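Local atomic coordinates of intestinal fatty acid binding protein (Rattus norvegicus, PDB entry 1ICM), a protein that binds long-chain fatty acids such as myristate inside a beta barrel, probably for their uptake or transport within intestinal cells. Residues Asp74-Trp82 with Val90-Asn98; Ser109-Tyr117 with Glu123-Glu131. All coordinates share one frame; numbering follows the deposited sequence.

Contact 1: residues Asp74-Trp82 with Val90-Asn98. With MYR (myristic acid), chain B.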
loop_
_atom_site.group_PDB
_atom_site.type_symbol
_atom_site.label_atom_id
_atom_site.label_comp_id
_atom_site.label_asym_id
_atom_site.label_seq_id
_atom_site.Cartn_x
_atom_site.Cartn_y
_atom_site.Cartn_z
ATOM N N ASP A 74 1.796 10.763 6.585
ATOM C CA ASP A 74 1.988 12.206 6.571
ATOM C C ASP A 74 0.719 13.020 6.475
ATOM O O ASP A 74 0.828 14.216 6.321
ATOM C CB ASP A 74 2.925 12.724 5.456
ATOM C CG ASP A 74 2.326 12.730 4.084
ATOM O OD1 ASP A 74 1.248 12.004 3.990
ATOM O OD2 ASP A 74 2.794 13.326 3.124
ATOM N N GLY A 75 -0.461 12.413 6.499
ATOM C CA GLY A 75 -1.687 13.149 6.368
ATOM C C GLY A 75 -2.271 13.284 4.942
ATOM O O GLY A 75 -3.424 13.704 4.868
ATOM N N THR A 76 -1.562 12.967 3.839
ATOM C CA THR A 76 -2.076 13.069 2.446
ATOM C C THR A 76 -3.264 12.151 2.281
ATOM O O THR A 76 -3.162 10.938 2.555
ATOM C CB THR A 76 -0.991 12.636 1.471
ATOM O OG1 THR A 76 0.060 13.563 1.580
ATOM C CG2 THR A 76 -1.474 12.535 0.035
ATOM N N GLU A 77 -4.411 12.710 1.929
ATOM C CA GLU A 77 -5.627 11.890 1.804
ATOM C C GLU A 77 -5.915 11.315 0.410
ATOM O O GLU A 77 -5.732 12.011 -0.592
ATOM C CB GLU A 77 -6.834 12.610 2.418
ATOM C CG GLU A 77 -6.652 12.694 3.942
ATOM C CD GLU A 77 -7.429 13.778 4.635
ATOM O OE1 GLU A 77 -7.949 14.740 4.063
ATOM O OE2 GLU A 77 -7.470 13.557 5.928
ATOM N N LEU A 78 -6.351 10.044 0.345
ATOM C CA LEU A 78 -6.652 9.389 -0.926
ATOM C C LEU A 78 -8.057 8.817 -0.805
ATOM O O LEU A 78 -8.567 8.569 0.304
ATOM C CB LEU A 78 -5.780 8.096 -1.127
ATOM C CG LEU A 78 -4.286 8.204 -0.880
ATOM C CD1 LEU A 78 -3.659 6.875 -1.228
ATOM C CD2 LEU A 78 -3.725 9.190 -1.872
ATOM N N THR A 79 -8.696 8.563 -1.944
ATOM C CA THR A 79 -10.001 7.896 -1.931
ATOM C C THR A 79 -9.936 6.918 -3.102
ATOM O O THR A 79 -9.302 7.202 -4.133
ATOM C CB THR A 79 -11.268 8.737 -2.027
ATOM O OG1 THR A 79 -11.083 9.527 -3.184
ATOM C CG2 THR A 79 -11.376 9.619 -0.797
ATOM N N GLY A 80 -10.553 5.737 -2.963
ATOM C CA GLY A 80 -10.470 4.830 -4.107
ATOM C C GLY A 80 -11.126 3.500 -3.762
ATOM O O GLY A 80 -11.872 3.385 -2.794
ATOM N N THR A 81 -10.826 2.510 -4.600
ATOM C CA THR A 81 -11.383 1.177 -4.410
ATOM C C THR A 81 -10.373 0.122 -4.820
ATOM O O THR A 81 -9.501 0.287 -5.671
ATOM C CB THR A 81 -12.623 0.901 -5.330
ATOM O OG1 THR A 81 -12.126 0.930 -6.646
ATOM C CG2 THR A 81 -13.668 1.999 -5.235
ATOM N N TRP A 82 -10.543 -1.027 -4.200
ATOM C CA TRP A 82 -9.753 -2.173 -4.541
ATOM C C TRP A 82 -10.749 -3.146 -5.211
ATOM O O TRP A 82 -11.915 -3.300 -4.780
ATOM C CB TRP A 82 -9.270 -2.923 -3.259
ATOM C CG TRP A 82 -8.067 -2.386 -2.528
ATOM C CD1 TRP A 82 -8.082 -1.745 -1.331
ATOM C CD2 TRP A 82 -6.688 -2.474 -2.940
ATOM N NE1 TRP A 82 -6.780 -1.412 -1.021
ATOM C CE2 TRP A 82 -5.909 -1.841 -1.961
ATOM C CE3 TRP A 82 -6.039 -3.026 -4.044
ATOM C CZ2 TRP A 82 -4.520 -1.790 -2.049
ATOM C CZ3 TRP A 82 -4.661 -2.978 -4.166
ATOM C CH2 TRP A 82 -3.926 -2.345 -3.160
ATOM N N VAL A 90 -6.349 -4.969 -7.482
ATOM C CA VAL A 90 -5.973 -3.779 -8.237
ATOM C C VAL A 90 -6.648 -2.631 -7.541
ATOM O O VAL A 90 -7.853 -2.749 -7.313
ATOM C CB VAL A 90 -6.405 -3.921 -9.699
ATOM C CG1 VAL A 90 -6.188 -2.607 -10.465
ATOM C CG2 VAL A 90 -5.597 -5.040 -10.367
ATOM N N GLY A 91 -5.850 -1.618 -7.151
ATOM C CA GLY A 91 -6.377 -0.494 -6.431
ATOM C C GLY A 91 -6.267 0.780 -7.272
ATOM O O GLY A 91 -5.187 1.137 -7.742
ATOM N N LYS A 92 -7.393 1.436 -7.446
ATOM C CA LYS A 92 -7.486 2.683 -8.218
ATOM C C LYS A 92 -7.814 3.789 -7.238
ATOM O O LYS A 92 -8.930 3.822 -6.714
ATOM C CB LYS A 92 -8.545 2.628 -9.317
ATOM C CG LYS A 92 -8.172 1.577 -10.357
ATOM C CD LYS A 92 -9.303 1.153 -11.292
ATOM C CE LYS A 92 -8.889 0.068 -12.289
ATOM N NZ LYS A 92 -9.712 0.021 -13.518
ATOM N N PHE A 93 -6.806 4.662 -7.041
ATOM C CA PHE A 93 -6.929 5.767 -6.094
ATOM C C PHE A 93 -6.636 7.142 -6.712
ATOM O O PHE A 93 -6.044 7.254 -7.780
ATOM C CB PHE A 93 -5.920 5.568 -4.943
ATOM C CG PHE A 93 -6.234 4.322 -4.151
ATOM C CD1 PHE A 93 -7.259 4.326 -3.207
ATOM C CD2 PHE A 93 -5.504 3.164 -4.424
ATOM C CE1 PHE A 93 -7.545 3.134 -2.531
ATOM C CE2 PHE A 93 -5.752 1.978 -3.733
ATOM C CZ PHE A 93 -6.792 1.987 -2.800
ATOM N N LYS A 94 -7.073 8.140 -5.960
ATOM C CA LYS A 94 -6.902 9.542 -6.332
ATOM C C LYS A 94 -6.532 10.331 -5.079
ATOM O O LYS A 94 -7.148 10.107 -4.037
ATOM C CB LYS A 94 -8.299 10.083 -6.658
ATOM C CG LYS A 94 -8.424 10.948 -7.894
ATOM C CD LYS A 94 -9.124 10.215 -9.037
ATOM C CE LYS A 94 -8.536 10.534 -10.406
ATOM N NZ LYS A 94 -9.447 10.173 -11.501
ATOM N N ARG A 95 -5.578 11.267 -5.193
ATOM C CA ARG A 95 -5.182 12.163 -4.103
ATOM C C ARG A 95 -6.286 13.188 -4.004
ATOM O O ARG A 95 -6.617 13.755 -5.030
ATOM C CB ARG A 95 -3.882 12.896 -4.468
ATOM C CG ARG A 95 -2.636 12.035 -4.242
ATOM C CD ARG A 95 -1.294 12.746 -4.408
ATOM N NE ARG A 95 -1.172 13.951 -3.567
ATOM C CZ ARG A 95 0.016 14.423 -3.133
ATOM N NH1 ARG A 95 1.199 13.832 -3.404
ATOM N NH2 ARG A 95 -0.004 15.547 -2.390
ATOM N N VAL A 96 -6.882 13.455 -2.868
ATOM C CA VAL A 96 -7.948 14.414 -2.842
ATOM C C VAL A 96 -7.454 15.842 -3.027
ATOM O O VAL A 96 -8.249 16.665 -3.447
ATOM C CB VAL A 96 -8.615 14.313 -1.484
ATOM C CG1 VAL A 96 -9.695 15.369 -1.267
ATOM C CG2 VAL A 96 -9.158 12.899 -1.324
ATOM N N ASP A 97 -6.181 16.141 -2.722
ATOM C CA ASP A 97 -5.724 17.514 -2.873
ATOM C C ASP A 97 -5.600 17.975 -4.325
ATOM O O ASP A 97 -6.223 18.958 -4.749
ATOM C CB ASP A 97 -4.394 17.735 -2.124
ATOM C CG ASP A 97 -3.289 16.769 -2.460
ATOM O OD1 ASP A 97 -3.425 15.857 -3.250
ATOM O OD2 ASP A 97 -2.157 17.007 -1.818
ATOM N N ASN A 98 -4.751 17.255 -5.054
ATOM C CA ASN A 98 -4.393 17.490 -6.425
ATOM C C ASN A 98 -5.131 16.674 -7.485
ATOM O O ASN A 98 -4.893 16.911 -8.680
ATOM C CB ASN A 98 -2.864 17.599 -6.591
ATOM C CG ASN A 98 -2.133 16.269 -6.507
ATOM O OD1 ASN A 98 -0.890 16.179 -6.380
ATOM N ND2 ASN A 98 -2.915 15.209 -6.631
HETATM C C1 MYR B . -4.671 -0.930 2.066
HETATM O O1 MYR B . -3.819 -1.438 2.891
HETATM O O2 MYR B . -5.245 -1.627 1.270
HETATM C C2 MYR B . -4.892 0.574 2.195
HETATM C C3 MYR B . -4.520 1.383 0.967
HETATM C C4 MYR B . -3.044 1.321 0.590
HETATM C C5 MYR B . -2.651 2.190 -0.605
HETATM C C6 MYR B . -1.134 2.376 -0.660
HETATM C C7 MYR B . -0.653 3.722 -1.181
HETATM C C8 MYR B . 0.492 4.242 -0.314
HETATM C C9 MYR B . 1.643 4.769 -1.141
HETATM C C10 MYR B . 2.966 4.791 -0.394
HETATM C C11 MYR B . 3.232 6.156 0.208
HETATM C C12 MYR B . 4.335 6.227 1.249
HETATM C C13 MYR B . 4.397 7.630 1.829
HETATM C C14 MYR B . 5.599 7.911 2.715
HETATM O O HOH W 1 -10.275 -0.995 -8.248
#
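With CG anti to the carbonyl carbon in both Trp82 (chi1 -81°) and Phe93 (chi1 -64°), the two rings rise from the same side of an antiparallel beta hairpin, the one formed by strands 77-85 and 88-95 of the fatty-acid-binding barrel. They meet edge-to-face: Phe93 CZ lies over one face of the indole, toward its rim, the planes are 80° apart, and Phe93 CZ is 3.8 Å from Trp82 NE1. Each ring also lies against the backbone of a glycine paired with it across the strands. Gly91 CA sits over the same indole face, 3.5 Å from Trp82 CE3, and Gly80 CA packs 3.4 Å from Phe93 CD1; a beta carbon on either glycine would collide with the ring. The indole N-H makes a weak, bent bond to the myristate carboxylate, Trp82 NE1 to O2 2.8 Å, and Arg106 also binds this ligand. With an alanine in place of this tryptophan, the carboxylate would probably lose this donor and the Phe93 edge the face it packs against. Four backbone bonds pair Thr79 with Lys94 and Thr81 with Lys92. Farther along, Arg95 grips Asp97 side-on through NE and NH2, while Thr76 CG2 covers one guanidinium face, 3.9 Å from Arg95 NE.

Contact 2: residues Ser109-Tyr117 with Glu123-Glu131; sequences SGNELIQTY and EAKRIFKKE
The Phe128 ring has the carbonyl of Leu113 at its edge, in plane, with Leu113 O 3.6 Å from Phe128 CD1, and the Gln115 side chain comes up to its far end obliquely. There Gln115 CG stands 3.8 Å from Phe128 CE1, and the amide plane is turned 67° from the ring. The Gln115 chain is extended beyond CG (chi2 -164°), which carries the amide along the ring to the place where OE1 accepts from Arg106. Its NE2 makes a weak bond to Tyr117 OH. The Tyr117 ring, which touches the bound myristate, crosses Arg126 obliquely, and water 3 links the two: it lies in the guanidinium plane, 3.1 Å from Arg126 NH1, and 2.9 Å from Tyr117 OH. Arg126 is held further by Asn11 and Asp34. The other side of the sheet carries Glu112 and Lys129, side by side, in a salt bridge of 3.1 Å from Glu112 OE2 to Lys129 NZ; the same oxygen also pairs with Arg10. Six backbone bonds, joining Leu113 to Phe128, Gln115 to Arg126 and Tyr117 to Ala124, complete an antiparallel hairpin with polar and aromatic groups turned inward, as in the water-containing cavity of fatty-acid-binding barrels.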
loop_
_atom_site.group_PDB
_atom_site.type_symbol
_atom_site.label_atom_id
_atom_site.label_comp_id
_atom_site.label_asym_id
_atom_site.label_seq_id
_atom_site.Cartn_x
_atom_site.Cartn_y
_atom_site.Cartn_z
ATOM N N SER A 109 3.744 -13.959 -5.326
ATOM C CA SER A 109 4.690 -14.537 -6.234
ATOM C C SER A 109 5.439 -15.531 -5.369
ATOM O O SER A 109 6.314 -15.164 -4.585
ATOM C CB SER A 109 5.649 -13.474 -6.724
ATOM O OG SER A 109 6.855 -14.123 -7.045
ATOM N N GLY A 110 5.054 -16.808 -5.465
ATOM C CA GLY A 110 5.680 -17.818 -4.642
ATOM C C GLY A 110 5.154 -17.599 -3.231
ATOM O O GLY A 110 3.950 -17.684 -2.984
ATOM N N ASN A 111 6.053 -17.321 -2.288
ATOM C CA ASN A 111 5.647 -17.054 -0.926
ATOM C C ASN A 111 5.856 -15.581 -0.603
ATOM O O ASN A 111 5.953 -15.244 0.582
ATOM C CB ASN A 111 6.391 -17.856 0.159
ATOM C CG ASN A 111 7.916 -17.797 0.060
ATOM O OD1 ASN A 111 8.600 -18.522 0.806
ATOM N ND2 ASN A 111 8.468 -16.985 -0.845
ATOM N N GLU A 112 5.992 -14.730 -1.616
ATOM C CA GLU A 112 6.178 -13.306 -1.322
ATOM C C GLU A 112 4.932 -12.523 -1.723
ATOM O O GLU A 112 4.239 -12.929 -2.667
ATOM C CB GLU A 112 7.387 -12.720 -2.104
ATOM C CG GLU A 112 8.729 -13.177 -1.489
ATOM C CD GLU A 112 9.977 -12.695 -2.188
ATOM O OE1 GLU A 112 9.873 -12.590 -3.486
ATOM O OE2 GLU A 112 11.008 -12.437 -1.587
ATOM N N LEU A 113 4.657 -11.383 -1.072
ATOM C CA LEU A 113 3.567 -10.469 -1.441
ATOM C C LEU A 113 4.237 -9.265 -2.152
ATOM O O LEU A 113 5.169 -8.642 -1.603
ATOM C CB LEU A 113 2.734 -10.041 -0.229
ATOM C CG LEU A 113 1.910 -8.812 -0.474
ATOM C CD1 LEU A 113 0.748 -9.296 -1.309
ATOM C CD2 LEU A 113 1.300 -8.381 0.843
ATOM N N ILE A 114 3.860 -8.952 -3.404
ATOM C CA ILE A 114 4.497 -7.843 -4.085
ATOM C C ILE A 114 3.502 -6.723 -4.200
ATOM O O ILE A 114 2.399 -6.996 -4.670
ATOM C CB ILE A 114 4.945 -8.204 -5.483
ATOM C CG1 ILE A 114 5.883 -9.419 -5.392
ATOM C CG2 ILE A 114 5.547 -6.938 -6.142
ATOM C CD1 ILE A 114 6.346 -9.910 -6.755
ATOM N N GLN A 115 3.875 -5.531 -3.708
ATOM C CA GLN A 115 2.974 -4.390 -3.784
ATOM C C GLN A 115 3.606 -3.401 -4.742
ATOM O O GLN A 115 4.705 -2.907 -4.466
ATOM C CB GLN A 115 2.743 -3.627 -2.458
ATOM C CG GLN A 115 1.830 -4.342 -1.466
ATOM C CD GLN A 115 1.281 -3.480 -0.329
ATOM O OE1 GLN A 115 0.202 -4.043 0.177
ATOM N NE2 GLN A 115 1.768 -2.398 0.106
ATOM N N THR A 116 2.953 -3.106 -5.855
ATOM C CA THR A 116 3.550 -2.158 -6.796
ATOM C C THR A 116 2.689 -0.896 -6.799
ATOM O O THR A 116 1.447 -0.958 -6.712
ATOM C CB THR A 116 3.458 -2.753 -8.219
ATOM O OG1 THR A 116 4.202 -3.940 -8.222
ATOM C CG2 THR A 116 4.179 -1.907 -9.259
ATOM N N TYR A 117 3.356 0.245 -6.952
ATOM C CA TYR A 117 2.628 1.506 -7.061
ATOM C C TYR A 117 3.106 2.282 -8.309
ATOM O O TYR A 117 4.275 2.224 -8.721
ATOM C CB TYR A 117 2.921 2.490 -5.888
ATOM C CG TYR A 117 2.975 1.948 -4.465
ATOM C CD1 TYR A 117 1.858 1.317 -3.908
ATOM C CD2 TYR A 117 4.113 2.104 -3.670
ATOM C CE1 TYR A 117 1.878 0.826 -2.599
ATOM C CE2 TYR A 117 4.140 1.637 -2.350
ATOM C CZ TYR A 117 3.025 0.980 -1.819
ATOM O OH TYR A 117 3.037 0.490 -0.529
ATOM N N GLU A 123 7.327 4.369 -10.969
ATOM C CA GLU A 123 6.887 3.087 -10.401
ATOM C C GLU A 123 7.755 2.757 -9.184
ATOM O O GLU A 123 8.950 3.073 -9.158
ATOM C CB GLU A 123 7.192 1.998 -11.470
ATOM C CG GLU A 123 6.781 0.551 -11.109
ATOM C CD GLU A 123 7.464 -0.499 -11.975
ATOM O OE1 GLU A 123 8.266 -0.294 -12.867
ATOM O OE2 GLU A 123 7.101 -1.711 -11.683
ATOM N N ALA A 124 7.172 2.079 -8.197
ATOM C CA ALA A 124 7.954 1.654 -7.036
ATOM C C ALA A 124 7.374 0.316 -6.589
ATOM O O ALA A 124 6.197 0.039 -6.822
ATOM C CB ALA A 124 7.776 2.578 -5.842
ATOM N N LYS A 125 8.160 -0.515 -5.906
ATOM C CA LYS A 125 7.631 -1.756 -5.352
ATOM C C LYS A 125 8.152 -1.919 -3.914
ATOM O O LYS A 125 9.279 -1.477 -3.544
ATOM C CB LYS A 125 8.189 -2.985 -6.037
ATOM C CG LYS A 125 8.109 -2.951 -7.542
ATOM C CD LYS A 125 7.903 -4.375 -8.018
ATOM C CE LYS A 125 8.583 -4.657 -9.345
ATOM N NZ LYS A 125 8.193 -3.750 -10.432
ATOM N N ARG A 126 7.312 -2.596 -3.131
ATOM C CA ARG A 126 7.620 -3.014 -1.765
ATOM C C ARG A 126 7.357 -4.519 -1.748
ATOM O O ARG A 126 6.245 -4.921 -2.066
ATOM C CB ARG A 126 6.804 -2.313 -0.695
ATOM C CG ARG A 126 7.083 -0.808 -0.785
ATOM C CD ARG A 126 6.931 -0.088 0.555
ATOM N NE ARG A 126 8.123 -0.285 1.381
ATOM C CZ ARG A 126 8.086 0.108 2.642
ATOM N NH1 ARG A 126 6.946 0.681 3.081
ATOM N NH2 ARG A 126 9.162 -0.034 3.401
ATOM N N ILE A 127 8.358 -5.326 -1.426
ATOM C CA ILE A 127 8.151 -6.784 -1.384
ATOM C C ILE A 127 8.169 -7.323 0.055
ATOM O O ILE A 127 9.100 -7.031 0.817
ATOM C CB ILE A 127 9.225 -7.375 -2.290
ATOM C CG1 ILE A 127 9.024 -6.828 -3.715
ATOM C CG2 ILE A 127 9.202 -8.910 -2.211
ATOM C CD1 ILE A 127 10.228 -6.988 -4.637
ATOM N N PHE A 128 7.175 -8.121 0.471
ATOM C CA PHE A 128 7.075 -8.642 1.826
ATOM C C PHE A 128 7.274 -10.144 1.906
ATOM O O PHE A 128 6.960 -10.825 0.919
ATOM C CB PHE A 128 5.622 -8.437 2.299
ATOM C CG PHE A 128 5.185 -6.980 2.267
ATOM C CD1 PHE A 128 4.965 -6.285 1.068
ATOM C CD2 PHE A 128 4.997 -6.272 3.457
ATOM C CE1 PHE A 128 4.574 -4.937 1.059
ATOM C CE2 PHE A 128 4.618 -4.924 3.477
ATOM C CZ PHE A 128 4.404 -4.253 2.266
ATOM N N LYS A 129 7.778 -10.643 3.046
ATOM C CA LYS A 129 7.954 -12.072 3.232
ATOM C C LYS A 129 6.912 -12.509 4.220
ATOM O O LYS A 129 6.540 -11.746 5.091
ATOM C CB LYS A 129 9.320 -12.453 3.755
ATOM C CG LYS A 129 10.308 -12.676 2.623
ATOM C CD LYS A 129 11.688 -12.946 3.198
ATOM C CE LYS A 129 12.790 -12.681 2.183
ATOM N NZ LYS A 129 12.576 -13.420 0.923
ATOM N N LYS A 130 6.401 -13.724 4.067
ATOM C CA LYS A 130 5.401 -14.173 5.022
ATOM C C LYS A 130 6.121 -14.581 6.306
ATOM O O LYS A 130 7.205 -15.161 6.280
ATOM C CB LYS A 130 4.655 -15.375 4.454
ATOM C CG LYS A 130 3.166 -15.370 4.770
ATOM C CD LYS A 130 2.547 -16.593 4.106
ATOM C CE LYS A 130 1.057 -16.529 3.884
ATOM N NZ LYS A 130 0.705 -17.502 2.837
ATOM N N GLU A 131 5.529 -14.251 7.454
ATOM C CA GLU A 131 6.021 -14.538 8.796
ATOM C C GLU A 131 5.962 -16.028 9.114
ATOM O O GLU A 131 6.059 -16.370 10.322
ATOM C CB GLU A 131 5.114 -13.845 9.837
ATOM C CG GLU A 131 5.702 -13.759 11.253
ATOM C CD GLU A 131 6.379 -12.441 11.501
ATOM O OE1 GLU A 131 7.126 -12.092 10.481
ATOM O OE2 GLU A 131 6.228 -11.788 12.530
ATOM O OXT GLU A 131 5.804 -16.840 8.174
HETATM O O HOH W 2 8.045 -15.577 2.650
HETATM O O HOH W 3 4.376 1.786 1.673
#

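In the fold
Following the chain from the N terminus, the first strand, two short helices and four further strands come before contact 1, which pairs strands 77-85 and 88-95 and closes the short loop between 74-82 and 90-98. Strand 101-109 then leads to contact 2, where 123-131, at the C terminus, returns against 109-117. The two loops are therefore in series, neither enclosing nor crossing the other. Both hairpins belong to one antiparallel sheet; strand 101-109 lies between them, and strand 4-12 flanks the second, tying the chain's two ends together. The centres of the two contacts are about 20 Å apart, on opposite sides of the chain's centre, yet Trp82 and Tyr117 both reach the same myristate.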